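Local coordinates for p800 reaction center core protein (Heliobacterium modesticaldum, PDB 5V8K) that forms the homodimeric core of a photosynthetic reaction center, carrying bacteriochlorophyll g antenna and electron-transfer pigments and probably sharing a [4Fe-4S] cluster between its two copies, at residues 69-73 with 74-78; 310-313 with 314-317; 364-367 with 368-372. One frame throughout, in Å; residues are numbered along the deposited sequence.

Contact 1. Residues 69-73 with 74-78; sequences GLDAV and ALSPD. Unlike the reference sequence in segment 69-73: V73 (reference Thr). With LMT (dodecyl-beta-D-maltoside), chain B; LMT (dodecyl-beta-D-maltoside), chain C.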
# COMPACT_ATOMS: atom_id res chain seq x y z
N GLY A 69 38.98 -22.47 -0.92
CA GLY A 69 40.37 -22.39 -0.54
C GLY A 69 41.20 -21.41 -1.34
O GLY A 69 42.44 -21.46 -1.26
N LEU A 70 40.58 -20.51 -2.07
CA LEU A 70 41.27 -19.52 -2.87
C LEU A 70 41.42 -18.22 -2.07
O LEU A 70 40.78 -18.01 -1.05
CB LEU A 70 40.51 -19.29 -4.18
CG LEU A 70 40.34 -20.56 -5.03
CD1 LEU A 70 39.52 -20.32 -6.29
CD2 LEU A 70 41.70 -21.18 -5.39
N ASP A 71 42.30 -17.34 -2.56
CA ASP A 71 42.45 -16.01 -1.99
C ASP A 71 41.18 -15.24 -2.27
O ASP A 71 40.91 -14.88 -3.42
CB ASP A 71 43.67 -15.33 -2.61
CG ASP A 71 43.97 -13.95 -2.00
OD1 ASP A 71 43.11 -13.38 -1.34
OD2 ASP A 71 45.07 -13.42 -2.22
N ALA A 72 40.36 -15.02 -1.24
CA ALA A 72 39.08 -14.34 -1.42
C ALA A 72 39.16 -12.86 -1.10
O ALA A 72 38.14 -12.24 -0.80
CB ALA A 72 38.00 -15.00 -0.57
N VAL A 73 40.36 -12.27 -1.16
CA VAL A 73 40.49 -10.82 -1.14
C VAL A 73 39.83 -10.23 -2.38
O VAL A 73 39.92 -10.80 -3.48
CB VAL A 73 41.97 -10.40 -1.08
CG1 VAL A 73 42.05 -8.88 -0.96
CG2 VAL A 73 42.68 -11.02 0.03
N ALA A 74 39.19 -9.08 -2.21
CA ALA A 74 38.61 -8.39 -3.35
C ALA A 74 39.63 -8.22 -4.46
O ALA A 74 40.77 -7.79 -4.22
CB ALA A 74 38.09 -7.03 -2.94
N LEU A 75 39.24 -8.62 -5.66
CA LEU A 75 40.04 -8.45 -6.87
C LEU A 75 41.39 -9.15 -6.76
O LEU A 75 42.38 -8.70 -7.34
CB LEU A 75 40.22 -6.96 -7.20
CG LEU A 75 38.92 -6.17 -7.42
CD1 LEU A 75 39.24 -4.70 -7.67
CD2 LEU A 75 38.13 -6.73 -8.60
N SER A 76 41.47 -10.27 -6.02
CA SER A 76 42.74 -10.99 -5.91
C SER A 76 43.11 -11.62 -7.25
O SER A 76 42.28 -11.74 -8.15
CB SER A 76 42.66 -12.09 -4.87
OG SER A 76 41.85 -13.17 -5.37
N PRO A 77 44.38 -12.06 -7.39
CA PRO A 77 44.73 -12.78 -8.62
C PRO A 77 43.87 -14.01 -8.85
O PRO A 77 43.49 -14.28 -9.99
CB PRO A 77 46.22 -13.11 -8.42
CG PRO A 77 46.75 -12.01 -7.49
CD PRO A 77 45.56 -11.73 -6.56
N ASP A 78 43.49 -14.74 -7.80
CA ASP A 78 42.59 -15.88 -7.99
C ASP A 78 41.22 -15.42 -8.51
O ASP A 78 40.68 -16.00 -9.46
CB ASP A 78 42.40 -16.62 -6.66
CG ASP A 78 43.59 -17.45 -6.26
OD1 ASP A 78 44.43 -17.80 -7.12
OD2 ASP A 78 43.65 -17.79 -5.06
C1B LMT B . 47.79 -11.80 -3.38
C2B LMT B . 48.11 -13.21 -3.76
C3B LMT B . 49.60 -13.41 -3.88
C4B LMT B . 50.11 -12.44 -4.91
C5B LMT B . 49.77 -11.05 -4.45
C6B LMT B . 50.27 -9.99 -5.39
O1B LMT B . 48.28 -11.55 -2.10
O2B LMT B . 47.58 -14.07 -2.77
O3B LMT B . 49.87 -14.72 -4.34
O4' LMT B . 51.51 -12.58 -5.00
O5B LMT B . 48.36 -10.92 -4.30
O6B LMT B . 50.05 -10.36 -6.74
C1' LMT B . 47.19 -9.05 0.97
C2' LMT B . 46.06 -9.50 0.10
C3' LMT B . 46.44 -10.71 -0.73
C4' LMT B . 47.70 -10.39 -1.54
C5' LMT B . 48.75 -9.71 -0.70
C6' LMT B . 49.62 -8.93 -1.67
O1' LMT B . 46.82 -7.84 1.55
O2' LMT B . 45.06 -9.81 1.01
O3' LMT B . 45.42 -11.00 -1.66
O5' LMT B . 48.24 -8.72 0.16
O6' LMT B . 50.85 -9.56 -1.63
C1 LMT B . 47.61 -7.55 2.66
C2 LMT B . 47.62 -6.06 2.76
C3 LMT B . 48.16 -5.62 4.09
C4 LMT B . 47.33 -4.46 4.51
C5 LMT B . 48.08 -3.17 4.58
C6 LMT B . 48.79 -3.07 5.90
C7 LMT B . 50.23 -3.50 5.70
C8 LMT B . 51.16 -2.43 6.24
C9 LMT B . 52.29 -3.05 7.04
C10 LMT B . 53.17 -1.93 7.57
C11 LMT B . 54.58 -2.45 7.81
C12 LMT B . 54.56 -3.79 8.53
C1B LMT C . 46.98 -6.54 -2.41
C2B LMT C . 48.01 -6.48 -3.52
C3B LMT C . 47.32 -6.23 -4.84
C4B LMT C . 46.21 -7.22 -5.07
C5B LMT C . 45.29 -7.23 -3.89
C6B LMT C . 44.21 -8.28 -4.07
O1B LMT C . 46.35 -5.31 -2.32
O2B LMT C . 48.86 -5.40 -3.29
O3B LMT C . 48.26 -6.42 -5.86
O4' LMT C . 45.50 -6.78 -6.21
O5B LMT C . 46.03 -7.51 -2.73
O6B LMT C . 44.78 -9.57 -3.95
C1' LMT C . 45.84 -2.46 0.47
C2' LMT C . 47.27 -2.62 0.03
C3' LMT C . 47.31 -3.43 -1.23
C4' LMT C . 46.54 -4.72 -1.07
C5' LMT C . 45.16 -4.43 -0.52
C6' LMT C . 44.39 -5.68 -0.20
O1' LMT C . 45.88 -1.93 1.74
O2' LMT C . 47.79 -1.35 -0.26
O3' LMT C . 48.66 -3.68 -1.43
O5' LMT C . 45.30 -3.71 0.66
O6' LMT C . 43.05 -5.32 0.01
C1 LMT C . 44.75 -1.17 1.98
C2 LMT C . 45.24 0.09 2.58
C3 LMT C . 44.95 0.06 4.04
C4 LMT C . 46.08 -0.57 4.79
C5 LMT C . 46.75 0.50 5.62
C6 LMT C . 47.94 -0.04 6.41
C7 LMT C . 47.58 -0.30 7.87
C8 LMT C . 46.97 0.93 8.53
C9 LMT C . 46.32 0.58 9.87
C10 LMT C . 44.98 1.29 10.02
C11 LMT C . 44.41 1.09 11.42
C12 LMT C . 43.43 2.18 11.79
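D71 and D78 meet where the loop after helix 58-67 turns into helix 77-97, and hydrogen bonds do most of the work. The backbone N of D71 donates to OD2 of D78 at 2.9 Å; the bond is nearly straight, at 165°, and uses the anti lone pair of that oxygen, the one turned away from its partner in the carboxylate. The carbonyl of D71 is gripped as well. The first torsion of S76 (chi1 73°) turns OG between the backbone N and the carbonyl carbon, where it can reach D71 O, 2.8 Å away. It donates to that oxygen from above the carbonyl plane. A third bond, S76 N to V73 O at 3.0 Å, closes the type II beta turn from V73 to S76.

These bonds build a helix start. S76 is the N-cap of helix 77-97, and its OG, besides holding D71 O, caps the backbone N of A79. One hydroxyl therefore ties the incoming loop to the first turn of a helix predicted to span the membrane from residue 79. Just upstream, G69 ends the preceding helix in a Schellman motif.

Beyond the hydrogen bonds the contact is slight: CB of L70 rests 3.6 Å from D78 OD2, the two side chains slanting across one another. L70 also lines a bacteriochlorophyll g pocket.

Two molecules of dodecyl maltoside complete the setting. OD2 of D71 accepts from O3' of the chain B detergent at 2.5 Å and from its O2B at 2.7 Å, which would favour a charged carboxylate here. The chain C sugar approaches the turn itself, its O6B coming to 3.2 Å from S76 CA.

Contact 2. Residues 310-313 with 314-317; sequences DHEF and QKKF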
# COMPACT_ATOMS: atom_id res chain seq x y z
N ASP A 310 -16.28 -30.79 -14.28
CA ASP A 310 -17.20 -31.31 -13.27
C ASP A 310 -17.33 -30.29 -12.14
O ASP A 310 -16.42 -30.14 -11.32
CB ASP A 310 -16.70 -32.66 -12.78
CG ASP A 310 -17.46 -33.17 -11.57
OD1 ASP A 310 -18.27 -32.42 -11.01
OD2 ASP A 310 -17.22 -34.32 -11.18
N HIS A 311 -18.48 -29.61 -12.07
CA HIS A 311 -18.65 -28.51 -11.13
C HIS A 311 -18.70 -28.98 -9.69
O HIS A 311 -18.28 -28.23 -8.79
CB HIS A 311 -19.91 -27.71 -11.42
CG HIS A 311 -19.91 -27.03 -12.76
ND1 HIS A 311 -18.76 -26.56 -13.36
CD2 HIS A 311 -20.93 -26.74 -13.59
CE1 HIS A 311 -19.08 -26.02 -14.52
NE2 HIS A 311 -20.38 -26.11 -14.68
N GLU A 312 -19.16 -30.19 -9.43
CA GLU A 312 -19.13 -30.64 -8.04
C GLU A 312 -17.70 -30.96 -7.60
O GLU A 312 -17.33 -30.65 -6.47
CB GLU A 312 -20.06 -31.84 -7.85
CG GLU A 312 -20.99 -31.70 -6.61
CD GLU A 312 -22.00 -30.48 -6.65
OE1 GLU A 312 -22.20 -29.87 -7.73
OE2 GLU A 312 -22.59 -30.15 -5.58
N PHE A 313 -16.88 -31.56 -8.46
CA PHE A 313 -15.48 -31.74 -8.11
C PHE A 313 -14.79 -30.40 -7.86
O PHE A 313 -14.07 -30.25 -6.87
CB PHE A 313 -14.73 -32.52 -9.20
CG PHE A 313 -13.25 -32.52 -8.98
CD1 PHE A 313 -12.48 -31.47 -9.46
CD2 PHE A 313 -12.64 -33.51 -8.24
CE1 PHE A 313 -11.11 -31.41 -9.24
CE2 PHE A 313 -11.26 -33.48 -8.00
CZ PHE A 313 -10.49 -32.42 -8.51
N GLN A 314 -15.05 -29.41 -8.71
CA GLN A 314 -14.41 -28.11 -8.58
C GLN A 314 -14.70 -27.45 -7.24
O GLN A 314 -13.80 -26.87 -6.60
CB GLN A 314 -14.88 -27.23 -9.73
CG GLN A 314 -14.30 -27.65 -11.05
CD GLN A 314 -14.95 -26.92 -12.20
OE1 GLN A 314 -16.17 -26.63 -12.17
NE2 GLN A 314 -14.16 -26.61 -13.21
N LYS A 315 -15.96 -27.48 -6.81
CA LYS A 315 -16.33 -26.84 -5.55
C LYS A 315 -15.78 -27.61 -4.35
O LYS A 315 -15.25 -27.00 -3.42
CB LYS A 315 -17.84 -26.69 -5.43
CG LYS A 315 -18.49 -25.87 -6.52
CD LYS A 315 -19.85 -25.41 -6.11
CE LYS A 315 -20.83 -25.34 -7.24
NZ LYS A 315 -21.48 -26.65 -7.47
N LYS A 316 -15.92 -28.93 -4.35
CA LYS A 316 -15.41 -29.73 -3.24
C LYS A 316 -13.91 -29.56 -3.09
O LYS A 316 -13.39 -29.38 -1.99
CB LYS A 316 -15.72 -31.22 -3.45
CG LYS A 316 -17.18 -31.56 -3.58
CD LYS A 316 -17.40 -33.04 -3.31
CE LYS A 316 -18.78 -33.51 -3.74
NZ LYS A 316 -18.80 -35.03 -3.78
N PHE A 317 -13.19 -29.64 -4.21
CA PHE A 317 -11.75 -29.55 -4.17
C PHE A 317 -11.29 -28.15 -3.78
O PHE A 317 -10.44 -27.99 -2.89
CB PHE A 317 -11.16 -29.94 -5.52
CG PHE A 317 -9.69 -30.01 -5.51
CD1 PHE A 317 -9.04 -31.16 -5.14
CD2 PHE A 317 -8.95 -28.90 -5.84
CE1 PHE A 317 -7.64 -31.20 -5.11
CE2 PHE A 317 -7.57 -28.94 -5.80
CZ PHE A 317 -6.93 -30.09 -5.44
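F313 lays one ring face over CB of F317, one helical turn further on, in a CH-pi contact with CB 4.2 Å from the ring centroid. The two rings lie side by side and point the same way, with planes 17° apart, yet they are slid so far that they barely overlap, and CZ of F313 comes within 3.9 Å of CD1 of F317. Both have CG anti to the backbone N, which aims the pair along one flank of the helix; there F401 packs edge-to-face against F313 and W397 against F317, which also touches a bacteriochlorophyll g.

This is the start of helix 311-344, a helix N-terminus capped by D310. OD1 of D310 takes the backbone N of F313 at 3.0 Å, from well above the carboxylate plane, and a weaker bond from the N of E312. The i to i+4 bonds begin with Q314 N to D310 O, 3.0 Å.

Charge occupies another flank. OE1 of E312 forms a salt bridge with NZ of K315 at 3.3 Å, the lysine chain bending at chi3 and chi4 to get there. K315 also makes a cation-pi contact with W555 of the second subunit, against which E312 and K316 pack, so this helix start belongs to the dimer interface.

H311 and Q314 face helix 407-411. NE2 of the histidine bonds to T410, while NE2 of the glutamine is held by the carbonyls of F401 and V405. Both groups are thus fixed in rotation for the bond between them: H311 ND1 donates to Q314 OE1 over 2.9 Å, at 176° and within the imidazole plane.

Contact 3. Residues 364-367 with 368-372; sequences PLHD and AIFGS. With GBF (Bacteriochlorophyll g), chain Y.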
# COMPACT_ATOMS: atom_id res chain seq x y z
N PRO A 364 4.43 -29.47 20.08
CA PRO A 364 4.81 -30.83 20.50
C PRO A 364 4.96 -31.80 19.35
O PRO A 364 5.68 -32.79 19.48
CB PRO A 364 3.67 -31.25 21.44
CG PRO A 364 2.53 -30.35 21.10
CD PRO A 364 3.17 -29.05 20.71
N LEU A 365 4.26 -31.61 18.24
CA LEU A 365 4.36 -32.60 17.18
C LEU A 365 5.68 -32.46 16.43
O LEU A 365 6.37 -33.45 16.16
CB LEU A 365 3.18 -32.46 16.23
CG LEU A 365 3.33 -33.21 14.91
CD1 LEU A 365 3.43 -34.71 15.13
CD2 LEU A 365 2.12 -32.88 14.04
N HIS A 366 6.04 -31.22 16.08
CA HIS A 366 7.33 -30.94 15.48
C HIS A 366 8.48 -31.38 16.40
O HIS A 366 9.43 -32.02 15.94
CB HIS A 366 7.41 -29.46 15.16
CG HIS A 366 8.52 -29.12 14.24
ND1 HIS A 366 9.83 -29.12 14.64
CD2 HIS A 366 8.52 -28.82 12.92
CE1 HIS A 366 10.60 -28.79 13.62
NE2 HIS A 366 9.83 -28.63 12.56
N ASP A 367 8.37 -31.11 17.70
CA ASP A 367 9.43 -31.49 18.64
C ASP A 367 9.61 -33.00 18.68
O ASP A 367 10.73 -33.50 18.65
CB ASP A 367 9.12 -30.99 20.05
CG ASP A 367 9.02 -29.48 20.15
OD1 ASP A 367 9.37 -28.74 19.18
OD2 ASP A 367 8.60 -29.04 21.26
N ALA A 368 8.50 -33.74 18.73
CA ALA A 368 8.61 -35.19 18.84
C ALA A 368 9.25 -35.79 17.60
O ALA A 368 9.90 -36.83 17.68
CB ALA A 368 7.22 -35.82 19.08
N ILE A 369 9.06 -35.18 16.44
CA ILE A 369 9.51 -35.78 15.19
C ILE A 369 10.90 -35.30 14.79
O ILE A 369 11.70 -36.08 14.27
CB ILE A 369 8.46 -35.49 14.09
CG1 ILE A 369 7.16 -36.19 14.47
CG2 ILE A 369 8.98 -35.91 12.69
CD1 ILE A 369 6.10 -36.09 13.45
N PHE A 370 11.23 -34.02 15.04
CA PHE A 370 12.49 -33.45 14.57
C PHE A 370 13.45 -33.03 15.68
O PHE A 370 14.59 -32.69 15.37
CB PHE A 370 12.21 -32.24 13.68
CG PHE A 370 11.32 -32.54 12.52
CD1 PHE A 370 11.68 -33.50 11.58
CD2 PHE A 370 10.13 -31.85 12.35
CE1 PHE A 370 10.85 -33.76 10.50
CE2 PHE A 370 9.30 -32.11 11.29
CZ PHE A 370 9.65 -33.07 10.36
N GLY A 371 13.04 -33.01 16.93
CA GLY A 371 13.94 -32.70 18.03
C GLY A 371 14.05 -31.24 18.39
O GLY A 371 14.91 -30.87 19.20
N SER A 372 13.21 -30.39 17.83
CA SER A 372 13.08 -29.03 18.30
C SER A 372 12.44 -28.97 19.69
O SER A 372 11.98 -29.97 20.26
CB SER A 372 12.23 -28.23 17.32
OG SER A 372 10.93 -28.84 17.14
MG GBF Y . 10.68 -27.54 10.55
CHA GBF Y . 13.86 -28.17 11.84
CHB GBF Y . 10.92 -24.44 11.74
CHC GBF Y . 7.90 -26.91 8.64
CHD GBF Y . 11.12 -30.62 8.71
NA GBF Y . 12.07 -26.54 11.59
C1A GBF Y . 13.17 -26.90 12.24
C2A GBF Y . 14.00 -25.80 12.86
C3A GBF Y . 12.87 -24.83 13.12
C4A GBF Y . 11.91 -25.29 12.08
CMA GBF Y . 12.28 -25.04 14.53
CAA GBF Y . 15.17 -25.16 12.10
CBA GBF Y . 14.84 -24.93 10.63
CGA GBF Y . 14.03 -23.68 10.38
O1A GBF Y . 14.11 -22.68 11.06
O2A GBF Y . 13.23 -23.62 9.18
NB GBF Y . 9.59 -25.88 10.22
C1B GBF Y . 9.77 -24.70 10.84
C2B GBF Y . 8.76 -23.84 10.42
C3B GBF Y . 7.93 -24.53 9.56
C4B GBF Y . 8.45 -25.83 9.48
CMB GBF Y . 8.58 -22.39 10.81
CAB GBF Y . 6.78 -23.85 8.96
CBB GBF Y . 5.96 -24.23 8.02
NC GBF Y . 9.76 -28.54 9.04
C1C GBF Y . 8.63 -28.17 8.42
C2C GBF Y . 7.92 -28.97 7.39
C3C GBF Y . 8.98 -29.99 7.51
C4C GBF Y . 9.98 -29.73 8.44
CMC GBF Y . 6.55 -29.37 7.97
CAC GBF Y . 9.01 -31.24 6.71
CBC GBF Y . 7.96 -31.56 5.69
ND GBF Y . 12.01 -29.04 10.26
C1D GBF Y . 12.18 -30.18 9.61
C2D GBF Y . 13.50 -31.09 9.79
C3D GBF Y . 13.99 -30.15 10.67
C4D GBF Y . 13.21 -29.00 10.95
CMD GBF Y . 14.05 -32.38 9.27
CAD GBF Y . 15.12 -30.14 11.61
OBD GBF Y . 16.27 -30.70 11.60
CBD GBF Y . 15.09 -28.82 12.32
CGD GBF Y . 15.03 -29.06 13.80
O1D GBF Y . 13.96 -29.23 14.40
O2D GBF Y . 16.28 -29.16 14.50
CED GBF Y . 16.19 -29.45 15.89
C1 GBF Y . 12.45 -22.46 8.90
C2 GBF Y . 12.05 -22.52 7.46
C3 GBF Y . 11.22 -21.61 6.94
C4 GBF Y . 10.64 -20.55 7.81
C5 GBF Y . 10.86 -21.68 5.48
C6 GBF Y . 9.40 -22.18 5.34
C7 GBF Y . 8.95 -22.17 3.89
C8 GBF Y . 8.19 -23.15 3.36
C9 GBF Y . 7.71 -24.32 4.18
C10 GBF Y . 7.71 -23.10 1.92
C11 GBF Y . 8.73 -22.72 0.91
C12 GBF Y . 8.26 -23.04 -0.50
C13 GBF Y . 9.10 -22.96 -1.55
C14 GBF Y . 8.59 -23.29 -2.91
C15 GBF Y . 10.55 -22.54 -1.38
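A chi1 of -165° carries the H366 ring away from its own backbone N and toward a bacteriochlorophyll g, while F370, its CG beside the backbone N (chi1 -56°), swings in to meet the imidazole. NE2 of H366 is an axial ligand of the pigment's magnesium at 2.4 Å. F370 turns its edge onto the imidazole face, CD2 standing over the ring centre 3.2 Å from NE2, in an edge-to-face pair with planes at 59°. A face of F370 lies against the macrocycle, CZ being 3.3 Å from CHD.

A second-shell chain of hydrogen bonds orients the ligand. ND1 of H366 donates to S372 OG at 2.7 Å, and that hydroxyl in turn donates a hydrogen bond to OD1 of D367, 2.6 Å away on the anti side. The carboxylate is probably able to strengthen the imidazole as a donor to the metal. OD1 also accepts from T363 and G374 N, so the chain of hydrogen bonds is anchored beyond the helix.

L365 and I369 lie side by side on another flank, CD1 to CD1 at 3.4 Å. Backbone NH groups of L365 and, weakly, H366 bind a second bacteriochlorophyll g. The short helix 364-370 ends at G371, between helix 311-344 and helix 376-401 in the chain.

Overall arrangement
From the N terminus, the three contacts follow in series; none nests within or crosses another, and each closes only a turn of continuous chain. Contact 1 joins the end of helix 58-67 to the start of helix 77-97. Far along the chain, contact 2 starts helix 311-344 and meets the second subunit, its centre about 59 Å from that of contact 1, on the opposite side of the chain's centre. Contact 3 lies on the next helix, 364-370, with nearest atoms about 22 Å from contact 2 and about 31 Å from contact 1. Bacteriochlorophyll g touches all three, so these local motifs tie separate helix ends to the pigment array.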